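NAD-dependent aldehyde dehydrogenase (Burkholderia multivorans, PDB 5UJU) probably oxidises aldehydes to carboxylic acids with NAD+ as the electron acceptor, as a member of the aldehyde dehydrogenase family. Local coordinates at residues H11-K16 with S123-A128; R109-R112 with A118-G121; R132-I137 with H159-A164; I236-P241 with P275-L280. All coordinates share one frame; numbering follows the deposited sequence.

Overall arrangement
Near the N terminus, the short helix 12-16 packs on the long helix 97-132 and closes the loop of contact 1. Contact 2 is nested inside it. It closes a short loop within helix 97-132 itself, and G121 and A118 there touch L13 and H11 of contact 1. Contact 3 pairs the start of helix 134-145 with helix 158-175, closing a loop through helix 149-156. A164 there packs on L127 of contact 1. Contact 4 follows in series, about 23 Å from contact 3 between centres. It closes a loop through helix 245-260 and strand 268-270, tying the end of strand 234-238 to the start of helix 278-285. No two contacts cross.

Contact 1: residues H11-K16 with S123-A128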
# COMPACT_ATOMS: atom_id res chain seq x y z
N HIS A 11 14.15 19.13 13.50
CA HIS A 11 15.57 18.87 13.34
C HIS A 11 16.22 19.99 12.54
O HIS A 11 15.62 20.55 11.62
CB HIS A 11 15.80 17.52 12.65
CG HIS A 11 17.20 17.02 12.81
ND1 HIS A 11 18.24 17.49 12.03
CD2 HIS A 11 17.74 16.16 13.70
CE1 HIS A 11 19.36 16.90 12.42
NE2 HIS A 11 19.08 16.09 13.43
N ALA A 12 17.48 20.31 12.88
CA ALA A 12 18.17 21.40 12.21
C ALA A 12 18.30 21.14 10.70
O ALA A 12 18.20 22.07 9.90
CB ALA A 12 19.55 21.63 12.83
N LEU A 13 18.50 19.88 10.31
CA LEU A 13 18.63 19.58 8.88
C LEU A 13 17.30 19.73 8.15
O LEU A 13 17.28 19.98 6.94
CB LEU A 13 19.20 18.18 8.68
CG LEU A 13 20.65 18.01 9.13
CD1 LEU A 13 21.14 16.60 8.92
CD2 LEU A 13 21.53 19.01 8.39
N PHE A 14 16.18 19.56 8.86
CA PHE A 14 14.88 19.85 8.26
C PHE A 14 14.75 21.33 7.94
O PHE A 14 14.41 21.72 6.81
CB PHE A 14 13.75 19.40 9.20
CG PHE A 14 12.37 19.54 8.60
CD1 PHE A 14 11.76 18.48 7.96
CD2 PHE A 14 11.69 20.75 8.68
CE1 PHE A 14 10.50 18.61 7.41
CE2 PHE A 14 10.42 20.89 8.13
CZ PHE A 14 9.83 19.81 7.50
N THR A 15 15.02 22.18 8.93
CA THR A 15 14.96 23.62 8.70
C THR A 15 15.93 24.04 7.60
O THR A 15 15.64 24.95 6.82
CB THR A 15 15.27 24.37 10.00
OG1 THR A 15 14.28 24.05 10.98
CG2 THR A 15 15.30 25.88 9.79
N LYS A 16 17.10 23.40 7.54
CA LYS A 16 18.10 23.77 6.55
C LYS A 16 17.60 23.56 5.12
O LYS A 16 17.86 24.37 4.22
CB LYS A 16 19.39 22.98 6.79
CG LYS A 16 20.45 23.12 5.71
CD LYS A 16 21.70 22.30 6.02
CE LYS A 16 22.80 22.53 4.99
NZ LYS A 16 24.01 21.70 5.23
N SER A 123 17.66 12.82 5.30
CA SER A 123 17.56 12.40 3.90
C SER A 123 17.93 13.54 2.95
O SER A 123 18.68 13.34 1.98
CB SER A 123 16.16 11.88 3.60
OG SER A 123 15.95 10.64 4.25
N LEU A 124 17.43 14.75 3.21
CA LEU A 124 17.70 15.86 2.30
C LEU A 124 19.16 16.26 2.34
O LEU A 124 19.73 16.67 1.31
CB LEU A 124 16.81 17.05 2.63
CG LEU A 124 15.31 16.76 2.52
CD1 LEU A 124 14.45 17.91 3.07
CD2 LEU A 124 14.94 16.41 1.09
N GLU A 125 19.79 16.16 3.51
CA GLU A 125 21.21 16.46 3.61
C GLU A 125 22.05 15.43 2.88
O GLU A 125 23.03 15.78 2.21
CB GLU A 125 21.62 16.56 5.08
CG GLU A 125 23.11 16.73 5.32
CD GLU A 125 23.68 18.05 4.82
OE1 GLU A 125 22.92 19.02 4.63
OE2 GLU A 125 24.92 18.12 4.64
N ILE A 126 21.70 14.15 3.00
CA ILE A 126 22.39 13.12 2.24
C ILE A 126 22.32 13.44 0.74
O ILE A 126 23.33 13.39 0.03
CB ILE A 126 21.81 11.73 2.54
CG1 ILE A 126 22.06 11.32 4.01
CG2 ILE A 126 22.36 10.69 1.53
CD1 ILE A 126 21.30 10.08 4.45
N LEU A 127 21.12 13.81 0.25
CA LEU A 127 20.94 14.13 -1.17
C LEU A 127 21.81 15.31 -1.60
O LEU A 127 22.38 15.30 -2.69
CB LEU A 127 19.47 14.40 -1.47
CG LEU A 127 18.59 13.14 -1.36
CD1 LEU A 127 17.14 13.41 -1.69
CD2 LEU A 127 19.16 12.09 -2.27
N ALA A 128 21.92 16.33 -0.74
CA ALA A 128 22.78 17.46 -1.06
C ALA A 128 24.22 17.00 -1.24
O ALA A 128 24.90 17.43 -2.18
CB ALA A 128 22.69 18.52 0.05
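L13 and K16 lie one turn apart on helix 12-16 and both meet E125. The two side chains use different parts of the glutamate. The branched end of L13 lies against its stem: CD1 is 3.9 Å from E125 CB, and CD2 is 4.1 Å from the same atom. The lysine takes the polar end. Its chain runs out fully extended and brings NZ to 3.0 Å from E125 OE1, a salt bridge. NZ meets the oxygen on its syn side, 30° out of the carboxylate plane. E125 bends at chi2 (66°), which turns the carboxylate back toward K16 while CB and CG stay against the leucine methyls. H17 NE2 also bonds OE1, and R129 pairs with OE2. These partners probably favour a charged carboxylate and help fix its rotation. H11 is the N-cap residue of helix 12-16, and its ND1 accepts from L13 N at 3.0 Å, nearly in the ring plane. Behind the pair, F14 turns away from segment 123-128 and meets W172 of helix 158-175 edge to face. The other sides of segment 123-128 pack on helices 158-175 and 217-230, so helix 12-16 lies on the outer side of this helical layer.

Contact 2: residues R109-R112 with A118-G121; sequences RTWR and AWIG
W119 directs the edge of its five-membered ring at one face of the six-membered ring of W111. The centroids are 4.8 Å apart and the planes are inclined at 52°, an edge-to-face pair tilted well away from a right angle. The first torsion of W111 (179°) sets CG opposite the backbone N and carries the indole toward segment 118-121. W119 CD1 stands over the centre of that ring, 3.9 Å from W111 CZ2. W119 NE1 gives a hydrogen bond to W111 O at 3.0 Å, with an N-H...O angle of 163°. The oxygen lies in the W119 ring plane, but NE1 stands above the carbonyl plane. R112 O follows along the same edge, 3.4 Å from W119 CZ2. The pyrrole N-H of W111 is also used: NE1 bonds N233 O. This part is tight and buried. W119 packs on I202 and P204, joining the helix to strand 191-211 of the aldehyde dehydrogenase fold. W111 and W119 have CA atoms 7.8 Å apart, although eight residues of straight helix would span about 12 Å, so helix 97-132 bends sharply here. The other side is looser. R112 packs on V506 of the second subunit, and exposed R109 forms a salt bridge with E503 of that subunit. Both indole N-H groups are thus satisfied, and W111 O gains a side-chain donor at the bend.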
# COMPACT_ATOMS: atom_id res chain seq x y z
N ARG A 109 16.36 2.24 17.36
CA ARG A 109 15.65 2.97 18.42
C ARG A 109 15.84 4.48 18.33
O ARG A 109 14.87 5.23 18.19
CB ARG A 109 16.07 2.47 19.80
CG ARG A 109 15.30 3.12 20.95
CD ARG A 109 15.49 2.38 22.27
NE ARG A 109 15.01 3.15 23.42
CZ ARG A 109 13.79 3.03 23.94
NH1 ARG A 109 12.92 2.18 23.40
NH2 ARG A 109 13.44 3.76 24.99
N THR A 110 17.08 4.96 18.43
CA THR A 110 17.27 6.42 18.48
C THR A 110 16.92 7.06 17.14
O THR A 110 16.47 8.21 17.10
CB THR A 110 18.70 6.77 18.93
OG1 THR A 110 19.67 6.33 17.97
CG2 THR A 110 19.01 6.10 20.25
N TRP A 111 17.08 6.33 16.04
CA TRP A 111 16.63 6.84 14.75
C TRP A 111 15.12 7.03 14.75
O TRP A 111 14.62 8.12 14.45
CB TRP A 111 17.09 5.88 13.65
CG TRP A 111 16.71 6.19 12.20
CD1 TRP A 111 16.08 5.34 11.34
CD2 TRP A 111 17.00 7.39 11.45
NE1 TRP A 111 15.94 5.93 10.11
CE2 TRP A 111 16.49 7.19 10.15
CE3 TRP A 111 17.61 8.61 11.75
CZ2 TRP A 111 16.58 8.16 9.15
CZ3 TRP A 111 17.71 9.58 10.75
CH2 TRP A 111 17.20 9.34 9.47
N ARG A 112 14.38 5.99 15.15
CA ARG A 112 12.92 6.10 15.22
C ARG A 112 12.50 7.24 16.13
O ARG A 112 11.61 8.03 15.79
CB ARG A 112 12.32 4.79 15.74
CG ARG A 112 10.86 4.97 16.16
CD ARG A 112 10.19 3.68 16.60
NE ARG A 112 10.63 3.23 17.91
CZ ARG A 112 11.49 2.23 18.13
NH1 ARG A 112 12.01 1.56 17.10
NH2 ARG A 112 11.82 1.90 19.38
N ALA A 118 13.67 14.62 11.62
CA ALA A 118 15.01 14.06 11.47
C ALA A 118 15.11 13.16 10.24
O ALA A 118 16.11 13.20 9.51
CB ALA A 118 15.38 13.27 12.71
N TRP A 119 14.11 12.31 10.02
CA TRP A 119 14.18 11.40 8.87
C TRP A 119 14.26 12.19 7.57
O TRP A 119 15.09 11.89 6.70
CB TRP A 119 12.98 10.46 8.83
CG TRP A 119 12.68 9.79 10.12
CD1 TRP A 119 13.56 9.52 11.15
CD2 TRP A 119 11.40 9.35 10.56
NE1 TRP A 119 12.89 8.91 12.19
CE2 TRP A 119 11.56 8.81 11.85
CE3 TRP A 119 10.12 9.35 9.98
CZ2 TRP A 119 10.49 8.28 12.58
CZ3 TRP A 119 9.06 8.82 10.70
CH2 TRP A 119 9.25 8.29 11.98
N ILE A 120 13.42 13.22 7.44
CA ILE A 120 13.40 14.03 6.23
C ILE A 120 14.66 14.89 6.14
O ILE A 120 15.31 14.96 5.10
CB ILE A 120 12.12 14.90 6.19
CG1 ILE A 120 10.84 14.05 6.30
CG2 ILE A 120 12.10 15.79 4.94
CD1 ILE A 120 10.61 13.08 5.18
N GLY A 121 15.02 15.54 7.25
CA GLY A 121 16.19 16.41 7.22
C GLY A 121 17.46 15.65 6.88
O GLY A 121 18.24 16.08 6.02

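Contact 3: residues R132-I137 with H159-A164; sequences RASFEI and HAQDRA
Q161 reaches from helix 158-175 and points the N-H side of its amide at the hydroxyl of S134. The closest atoms are Q161 NE2 and S134 OG, 3.3 Å apart. The bond is long but straight, with an N-H...O angle of 165°. OG lies in the plane of the amide, only 2° out of it. The first torsion of S134 (-75°) sets OG beside its own backbone N. There it also bonds N131 O, one turn back. N131 serves the glutamine as well, through ND2 to Q161 OE1. Both ends of the Q161 amide are thus engaged, which should hold it flat and fix its flip. The place is a joint in the helical layer of this aldehyde dehydrogenase fold. Helix 97-132 ends here, A133 leaves helical geometry and is the N-cap residue, and helix 134-145 begins with S134. I137 N then bonds A133 O at 2.9 Å. Across the joint the two segments bury just 84 Å² between them, and the meeting is chiefly polar. Apolar neighbours enclose it: Q161 touches L130 and F37, and S134 touches F153. Further along helix 158-175, A164 packs on L127 of helix 97-132 and on F226 of helix 217-230.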
# COMPACT_ATOMS: atom_id res chain seq x y z
N ARG A 132 26.89 16.82 -4.59
CA ARG A 132 28.28 17.29 -4.64
C ARG A 132 29.25 16.21 -5.08
O ARG A 132 30.32 16.53 -5.60
CB ARG A 132 28.72 17.85 -3.28
CG ARG A 132 28.05 19.15 -2.89
CD ARG A 132 28.77 19.78 -1.70
NE ARG A 132 28.18 19.36 -0.43
CZ ARG A 132 27.10 19.89 0.12
NH1 ARG A 132 26.46 20.88 -0.49
NH2 ARG A 132 26.64 19.43 1.28
N ALA A 133 28.90 14.93 -4.88
CA ALA A 133 29.73 13.81 -5.31
C ALA A 133 29.34 13.29 -6.69
O ALA A 133 29.73 12.16 -7.05
CB ALA A 133 29.65 12.67 -4.29
N SER A 134 28.61 14.08 -7.48
CA SER A 134 28.02 13.56 -8.72
C SER A 134 29.08 13.09 -9.69
O SER A 134 28.87 12.10 -10.41
CB SER A 134 27.14 14.63 -9.38
OG SER A 134 25.91 14.77 -8.70
N PHE A 135 30.22 13.78 -9.76
CA PHE A 135 31.26 13.37 -10.69
C PHE A 135 31.89 12.05 -10.26
O PHE A 135 32.10 11.16 -11.08
CB PHE A 135 32.32 14.46 -10.83
CG PHE A 135 31.92 15.55 -11.78
CD1 PHE A 135 31.98 15.35 -13.15
CD2 PHE A 135 31.50 16.78 -11.30
CE1 PHE A 135 31.61 16.36 -14.03
CE2 PHE A 135 31.14 17.79 -12.17
CZ PHE A 135 31.19 17.58 -13.53
N GLU A 136 32.21 11.91 -8.96
CA GLU A 136 32.73 10.63 -8.46
C GLU A 136 31.74 9.50 -8.71
O GLU A 136 32.13 8.40 -9.14
CB GLU A 136 33.03 10.74 -6.97
CG GLU A 136 33.37 9.42 -6.32
CD GLU A 136 33.50 9.52 -4.79
OE1 GLU A 136 33.20 10.58 -4.24
OE2 GLU A 136 33.91 8.53 -4.17
N ILE A 137 30.46 9.75 -8.45
CA ILE A 137 29.42 8.75 -8.70
C ILE A 137 29.27 8.47 -10.20
O ILE A 137 29.09 7.32 -10.62
CB ILE A 137 28.11 9.22 -8.05
CG1 ILE A 137 28.25 9.22 -6.52
CG2 ILE A 137 26.93 8.34 -8.48
CD1 ILE A 137 27.08 9.86 -5.78
N HIS A 159 19.65 13.01 -11.95
CA HIS A 159 18.32 12.44 -12.19
C HIS A 159 17.95 11.42 -11.11
O HIS A 159 16.79 11.36 -10.69
CB HIS A 159 18.24 11.81 -13.58
CG HIS A 159 18.24 12.80 -14.70
ND1 HIS A 159 18.14 12.43 -16.02
CD2 HIS A 159 18.31 14.15 -14.70
CE1 HIS A 159 18.17 13.50 -16.79
NE2 HIS A 159 18.27 14.56 -16.01
N ALA A 160 18.92 10.62 -10.65
CA ALA A 160 18.66 9.70 -9.55
C ALA A 160 18.37 10.47 -8.28
O ALA A 160 17.47 10.10 -7.51
CB ALA A 160 19.84 8.75 -9.34
N GLN A 161 19.14 11.54 -8.04
CA GLN A 161 18.90 12.40 -6.89
C GLN A 161 17.52 13.05 -6.97
O GLN A 161 16.82 13.16 -5.95
CB GLN A 161 20.02 13.43 -6.80
CG GLN A 161 21.39 12.78 -6.54
CD GLN A 161 22.53 13.53 -7.17
OE1 GLN A 161 22.37 14.67 -7.62
NE2 GLN A 161 23.70 12.91 -7.20
N ASP A 162 17.09 13.45 -8.17
CA ASP A 162 15.71 13.90 -8.38
C ASP A 162 14.70 12.86 -7.89
O ASP A 162 13.75 13.17 -7.17
CB ASP A 162 15.46 14.19 -9.86
CG ASP A 162 16.08 15.49 -10.33
OD1 ASP A 162 16.37 16.37 -9.50
OD2 ASP A 162 16.27 15.62 -11.57
N ARG A 163 14.88 11.60 -8.31
CA ARG A 163 13.93 10.55 -7.95
C ARG A 163 13.98 10.24 -6.46
O ARG A 163 12.96 9.89 -5.86
CB ARG A 163 14.20 9.28 -8.78
CG ARG A 163 13.78 9.37 -10.26
CD ARG A 163 12.25 9.43 -10.41
NE ARG A 163 11.82 9.53 -11.82
CZ ARG A 163 10.55 9.55 -12.22
NH1 ARG A 163 9.55 9.49 -11.34
NH2 ARG A 163 10.26 9.64 -13.52
N ALA A 164 15.17 10.31 -5.86
CA ALA A 164 15.26 10.18 -4.41
C ALA A 164 14.49 11.30 -3.72
O ALA A 164 13.68 11.06 -2.82
CB ALA A 164 16.73 10.18 -3.98

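Contact 4: residues I236-P241 with P275-L280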
# COMPACT_ATOMS: atom_id res chain seq x y z
N ILE A 236 19.28 -2.01 4.68
CA ILE A 236 20.42 -2.80 4.20
C ILE A 236 20.41 -2.70 2.68
O ILE A 236 19.40 -3.04 2.04
CB ILE A 236 20.34 -4.27 4.66
CG1 ILE A 236 20.38 -4.38 6.20
CG2 ILE A 236 21.45 -5.09 4.02
CD1 ILE A 236 20.02 -5.77 6.72
N VAL A 237 21.49 -2.17 2.12
CA VAL A 237 21.60 -2.00 0.67
C VAL A 237 22.42 -3.15 0.12
O VAL A 237 23.60 -3.31 0.47
CB VAL A 237 22.24 -0.65 0.32
CG1 VAL A 237 22.36 -0.49 -1.19
CG2 VAL A 237 21.44 0.51 0.92
N LYS A 238 21.79 -3.96 -0.73
CA LYS A 238 22.42 -5.12 -1.37
C LYS A 238 22.51 -4.85 -2.87
O LYS A 238 21.56 -5.16 -3.61
CB LYS A 238 21.61 -6.39 -1.10
CG LYS A 238 22.41 -7.70 -1.18
CD LYS A 238 22.94 -8.03 -2.56
CE LYS A 238 21.79 -8.34 -3.54
NZ LYS A 238 22.37 -8.67 -4.89
N PRO A 239 23.61 -4.29 -3.37
CA PRO A 239 23.66 -3.98 -4.80
C PRO A 239 23.79 -5.24 -5.65
O PRO A 239 24.15 -6.32 -5.18
CB PRO A 239 24.91 -3.10 -4.95
CG PRO A 239 25.33 -2.73 -3.52
CD PRO A 239 24.79 -3.81 -2.64
N HIS A 240 23.48 -5.09 -6.92
CA HIS A 240 23.84 -6.13 -7.86
C HIS A 240 25.35 -6.33 -7.84
O HIS A 240 26.10 -5.34 -7.81
CB HIS A 240 23.36 -5.77 -9.27
CG HIS A 240 23.55 -6.87 -10.26
ND1 HIS A 240 24.78 -7.18 -10.79
CD2 HIS A 240 22.67 -7.75 -10.80
CE1 HIS A 240 24.65 -8.19 -11.63
NE2 HIS A 240 23.38 -8.56 -11.66
N PRO A 241 25.85 -7.57 -7.84
CA PRO A 241 27.30 -7.79 -7.73
C PRO A 241 28.11 -7.18 -8.87
O PRO A 241 29.34 -7.06 -8.75
CB PRO A 241 27.44 -9.33 -7.73
CG PRO A 241 26.08 -9.86 -7.60
CD PRO A 241 25.11 -8.83 -8.02
N PRO A 275 28.99 -12.88 -7.28
CA PRO A 275 27.90 -13.39 -8.13
C PRO A 275 27.43 -14.77 -7.70
O PRO A 275 28.16 -15.54 -7.06
CB PRO A 275 28.53 -13.43 -9.53
CG PRO A 275 29.58 -12.38 -9.47
CD PRO A 275 30.16 -12.49 -8.09
N ASN A 276 26.20 -15.09 -8.13
CA ASN A 276 25.46 -16.28 -7.71
C ASN A 276 25.05 -16.17 -6.25
O ASN A 276 25.09 -17.15 -5.50
CB ASN A 276 26.24 -17.58 -7.96
CG ASN A 276 26.85 -17.65 -9.37
OD1 ASN A 276 26.35 -17.04 -10.31
ND2 ASN A 276 27.93 -18.41 -9.52
N ASP A 277 24.65 -14.96 -5.83
CA ASP A 277 24.20 -14.72 -4.47
C ASP A 277 22.71 -15.00 -4.27
O ASP A 277 22.14 -14.55 -3.27
CB ASP A 277 24.54 -13.28 -4.05
CG ASP A 277 23.72 -12.22 -4.81
OD1 ASP A 277 22.92 -12.57 -5.71
OD2 ASP A 277 23.92 -11.01 -4.55
N GLY A 278 22.07 -15.71 -5.20
CA GLY A 278 20.62 -15.84 -5.16
C GLY A 278 20.12 -16.50 -3.88
O GLY A 278 19.14 -16.05 -3.28
N ALA A 279 20.76 -17.59 -3.46
CA ALA A 279 20.34 -18.27 -2.24
C ALA A 279 20.53 -17.39 -1.01
O ALA A 279 19.69 -17.38 -0.11
CB ALA A 279 21.09 -19.59 -2.07
N LEU A 280 21.65 -16.67 -0.93
CA LEU A 280 21.86 -15.74 0.18
C LEU A 280 20.74 -14.71 0.22
O LEU A 280 20.24 -14.36 1.29
CB LEU A 280 23.23 -15.08 0.05
CG LEU A 280 23.80 -14.19 1.15
CD1 LEU A 280 25.28 -14.00 0.95
CD2 LEU A 280 23.15 -12.84 1.14
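K238 ends a parallel strand of the Rossmann-like domain and reaches D277, the N-cap residue of helix 278-285. Strand 234-238 lies between strands 191-211 and 268-270. In relatives, NAD binds at the C-terminal edge of such a sheet, so this contact probably borders the cofactor region. The lysine starts with CB directed toward segment 275-280, and K238 and D277 come from opposite directions. CG continues anti to the backbone N (chi1 -155°). The chain then folds twice, with chi2 and chi3 both near -66°. Contact with the aspartate begins at CD, 3.7 Å from D277 OD2, and CE follows at 3.6 Å. The tip closes on the same oxygen: K238 NZ and D277 OD2 form a salt bridge of 2.8 Å. NZ approaches on the syn side, 18° out of the carboxylate plane. It also gives a hydrogen bond to P239 O at 3.0 Å, from above that carbonyl plane. OD2 has a further partner in T273 OG1. The carboxylate is thus turned to the lysine and the threonine, and it makes no capping bond to its helix. P241 packs against the exposed P275, with P241 CB 4.1 Å from P275 CG. P241 CG also lies 3.9 Å from D277 OD2, beside the ion pair.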